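Local coordinates for MAGE domain-containing protein (PDB 7DG2) that pairs, as the MAGE-domain (Nse3) subunit, with Nse1 to shape Nse4 within the Smc5/6 complex, probably in support of DNA binding, at residues Q194-P198 with K199-T203. Residues are numbered along the deposited sequence; the frame is centred on the assembly and turned at random.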
ATOM      1  N   GLN B 194     -18.855 -10.067  20.912  1.00 20.44           N
ATOM      2  CA  GLN B 194     -19.610 -10.950  21.790  1.00 21.89           C
ATOM      3  C   GLN B 194     -20.985 -10.399  22.151  1.00 23.86           C
ATOM      4  O   GLN B 194     -21.652 -10.958  23.028  1.00 24.61           O
ATOM      5  CB  GLN B 194     -18.792 -11.250  23.046  1.00 24.47           C
ATOM      6  CG  GLN B 194     -17.455 -11.903  22.721  1.00 24.65           C
ATOM      7  CD  GLN B 194     -17.020 -12.891  23.787  1.00 27.53           C
ATOM      8  OE1 GLN B 194     -17.448 -14.045  23.793  1.00 30.93           O
ATOM      9  NE2 GLN B 194     -16.174 -12.440  24.698  1.00 27.21           N
ATOM     10  N   GLN B 195     -21.428  -9.337  21.475  1.00 21.50           N
ATOM     11  CA  GLN B 195     -22.763  -8.757  21.666  1.00 20.63           C
ATOM     12  C   GLN B 195     -22.979  -8.309  23.109  1.00 26.59           C
ATOM     13  O   GLN B 195     -24.063  -8.479  23.674  1.00 27.71           O
ATOM     14  CB  GLN B 195     -23.861  -9.732  21.224  1.00 27.00           C
ATOM     15  CG  GLN B 195     -23.742 -10.155  19.766  1.00 27.23           C
ATOM     16  CD  GLN B 195     -24.990 -10.825  19.233  1.00 30.87           C
ATOM     17  OE1 GLN B 195     -24.925 -11.900  18.632  1.00 34.84           O
ATOM     18  NE2 GLN B 195     -26.136 -10.187  19.435  1.00 26.85           N
ATOM     19  N   LYS B 196     -21.948  -7.718  23.702  1.00 21.92           N
ATOM     20  CA  LYS B 196     -21.980  -7.217  25.067  1.00 25.77           C
ATOM     21  C   LYS B 196     -21.677  -5.719  25.088  1.00 26.70           C
ATOM     22  O   LYS B 196     -21.413  -5.094  24.057  1.00 23.74           O
ATOM     23  CB  LYS B 196     -20.983  -7.978  25.946  1.00 28.48           C
ATOM     24  CG  LYS B 196     -21.248  -9.481  26.022  1.00 33.45           C
ATOM     25  CD  LYS B 196     -20.285 -10.150  27.001  1.00 40.40           C
ATOM     26  CE  LYS B 196     -21.028 -10.829  28.154  1.00 47.91           C
ATOM     27  NZ  LYS B 196     -20.094 -11.413  29.164  1.00 49.08           N
ATOM     28  N   ASP B 197     -21.733  -5.141  26.284  1.00 28.36           N
ATOM     29  CA  ASP B 197     -21.316  -3.759  26.499  1.00 26.73           C
ATOM     30  C   ASP B 197     -19.953  -3.745  27.174  1.00 26.09           C
ATOM     31  O   ASP B 197     -19.656  -4.635  27.976  1.00 32.17           O
ATOM     32  CB  ASP B 197     -22.333  -2.999  27.364  1.00 26.50           C
ATOM     33  CG  ASP B 197     -23.654  -2.734  26.638  1.00 33.80           C
ATOM     34  OD1 ASP B 197     -23.652  -2.049  25.586  1.00 30.13           O
ATOM     35  OD2 ASP B 197     -24.710  -3.207  27.115  1.00 31.04           O
ATOM     36  N   PRO B 198     -19.089  -2.773  26.858  1.00 26.13           N
ATOM     37  CA  PRO B 198     -17.770  -2.730  27.511  1.00 20.69           C
ATOM     38  C   PRO B 198     -17.836  -2.789  29.032  1.00 27.31           C
ATOM     39  O   PRO B 198     -16.969  -3.414  29.657  1.00 26.85           O
ATOM     40  CB  PRO B 198     -17.184  -1.403  27.013  1.00 25.98           C
ATOM     41  CG  PRO B 198     -17.834  -1.198  25.676  1.00 23.97           C
ATOM     42  CD  PRO B 198     -19.230  -1.751  25.805  1.00 24.47           C
ATOM     43  N   LYS B 199     -18.850  -2.170  29.646  1.00 25.28           N
ATOM     44  CA  LYS B 199     -18.952  -2.201  31.104  1.00 27.68           C
ATOM     45  C   LYS B 199     -19.329  -3.573  31.643  1.00 28.27           C
ATOM     46  O   LYS B 199     -19.229  -3.776  32.858  1.00 30.55           O
ATOM     47  CB  LYS B 199     -19.955  -1.156  31.600  1.00 28.21           C
ATOM     48  CG  LYS B 199     -19.478   0.276  31.436  1.00 33.43           C
ATOM     49  CD  LYS B 199     -20.143   1.225  32.432  1.00 43.84           C
ATOM     50  CE  LYS B 199     -19.374   1.266  33.757  1.00 47.99           C
ATOM     51  NZ  LYS B 199     -19.924   2.278  34.711  1.00 49.97           N
ATOM     52  N   SER B 200     -19.752  -4.511  30.786  1.00 29.47           N
ATOM     53  CA  SER B 200     -19.942  -5.893  31.231  1.00 31.46           C
ATOM     54  C   SER B 200     -18.661  -6.465  31.821  1.00 33.45           C
ATOM     55  O   SER B 200     -18.706  -7.273  32.757  1.00 31.27           O
ATOM     56  CB  SER B 200     -20.399  -6.781  30.066  1.00 29.92           C
ATOM     57  OG  SER B 200     -21.512  -6.233  29.388  1.00 39.19           O
ATOM     58  N   TRP B 201     -17.514  -6.067  31.282  1.00 30.34           N
ATOM     59  CA  TRP B 201     -16.221  -6.588  31.705  1.00 29.02           C
ATOM     60  C   TRP B 201     -15.586  -5.636  32.718  1.00 30.30           C
ATOM     61  O   TRP B 201     -14.605  -4.950  32.436  1.00 26.85           O
ATOM     62  CB  TRP B 201     -15.315  -6.779  30.492  1.00 30.10           C
ATOM     63  CG  TRP B 201     -15.867  -7.650  29.420  1.00 30.29           C
ATOM     64  CD1 TRP B 201     -16.465  -7.255  28.257  1.00 30.79           C
ATOM     65  CD2 TRP B 201     -15.846  -9.075  29.397  1.00 33.65           C
ATOM     66  NE1 TRP B 201     -16.818  -8.352  27.510  1.00 34.17           N
ATOM     67  CE2 TRP B 201     -16.447  -9.483  28.190  1.00 36.22           C
ATOM     68  CE3 TRP B 201     -15.369 -10.049  30.282  1.00 35.58           C
ATOM     69  CZ2 TRP B 201     -16.597 -10.821  27.850  1.00 34.95           C
ATOM     70  CZ3 TRP B 201     -15.522 -11.375  29.946  1.00 34.55           C
ATOM     71  CH2 TRP B 201     -16.128 -11.751  28.740  1.00 37.93           C
ATOM     72  N   THR B 202     -16.160  -5.635  33.928  1.00 29.86           N
ATOM     73  CA  THR B 202     -15.799  -4.655  34.953  1.00 27.96           C
ATOM     74  C   THR B 202     -14.293  -4.569  35.171  1.00 28.17           C
ATOM     75  O   THR B 202     -13.727  -3.473  35.260  1.00 28.37           O
ATOM     76  CB  THR B 202     -16.493  -5.005  36.273  1.00 30.43           C
ATOM     77  OG1 THR B 202     -17.911  -5.025  36.077  1.00 34.65           O
ATOM     78  CG2 THR B 202     -16.157  -3.980  37.334  1.00 31.82           C
ATOM     79  N   THR B 203     -13.629  -5.718  35.272  1.00 27.06           N
ATOM     80  CA  THR B 203     -12.195  -5.730  35.554  1.00 27.99           C
ATOM     81  C   THR B 203     -11.398  -5.118  34.406  1.00 27.95           C
ATOM     82  O   THR B 203     -10.520  -4.271  34.620  1.00 25.53           O
ATOM     83  CB  THR B 203     -11.734  -7.162  35.817  1.00 35.35           C
ATOM     84  OG1 THR B 203     -12.499  -7.722  36.897  1.00 32.86           O
ATOM     85  CG2 THR B 203     -10.253  -7.185  36.169  1.00 31.40           C
TER
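Between Asp-197 and Trp-201 the backbone closes a short 3-10 turn, in which Ser-200 N bonds to Asp-197 O with an N-H...O angle of 148°. Trp-201 N follows with a bond to Pro-198 O at 3.2 Å. Both amides approach from well above the plane of the carbonyl they reach, and neither lies on a lone pair. Asp-197 O takes a second donor: Ser-200 OG lies 2.8 Å from it and much closer to the carbonyl plane, only slightly tilted from it. The first torsion of Ser-200 sets this hydroxyl beside its own backbone N, so one residue grips the same oxygen with both its amide and its side chain. This turn lies in the link from helix 183-193 to helix 202-209. The first helix ends in a Schellman motif with Gln-195, at positive phi, as its C-prime residue, and Trp-201 occupies the N-cap position of the second. Over the indole passes Lys-196, whose aliphatic CD is 3.8 Å from Trp-201 CZ2. A bend at chi3 (119°) in an otherwise extended chain carries the ammonium above one face: Lys-196 NZ sits 4.2 Å from the centroid of the six-membered ring of Trp-201, 28° off its normal, an off-centre cation-pi contact. The two side chains cross at about a right angle. The terminal amide group of Gln-194 lies near the benzo part of the indole, the two planes being nearly parallel. Trp-201 NE1 is buried and has no hydrogen-bonding partner in the model. The indole also rests on Leu-187 and Ser-191 of helix 183-193 and meets Phe-7 of the Nse4 chain edge-to-face.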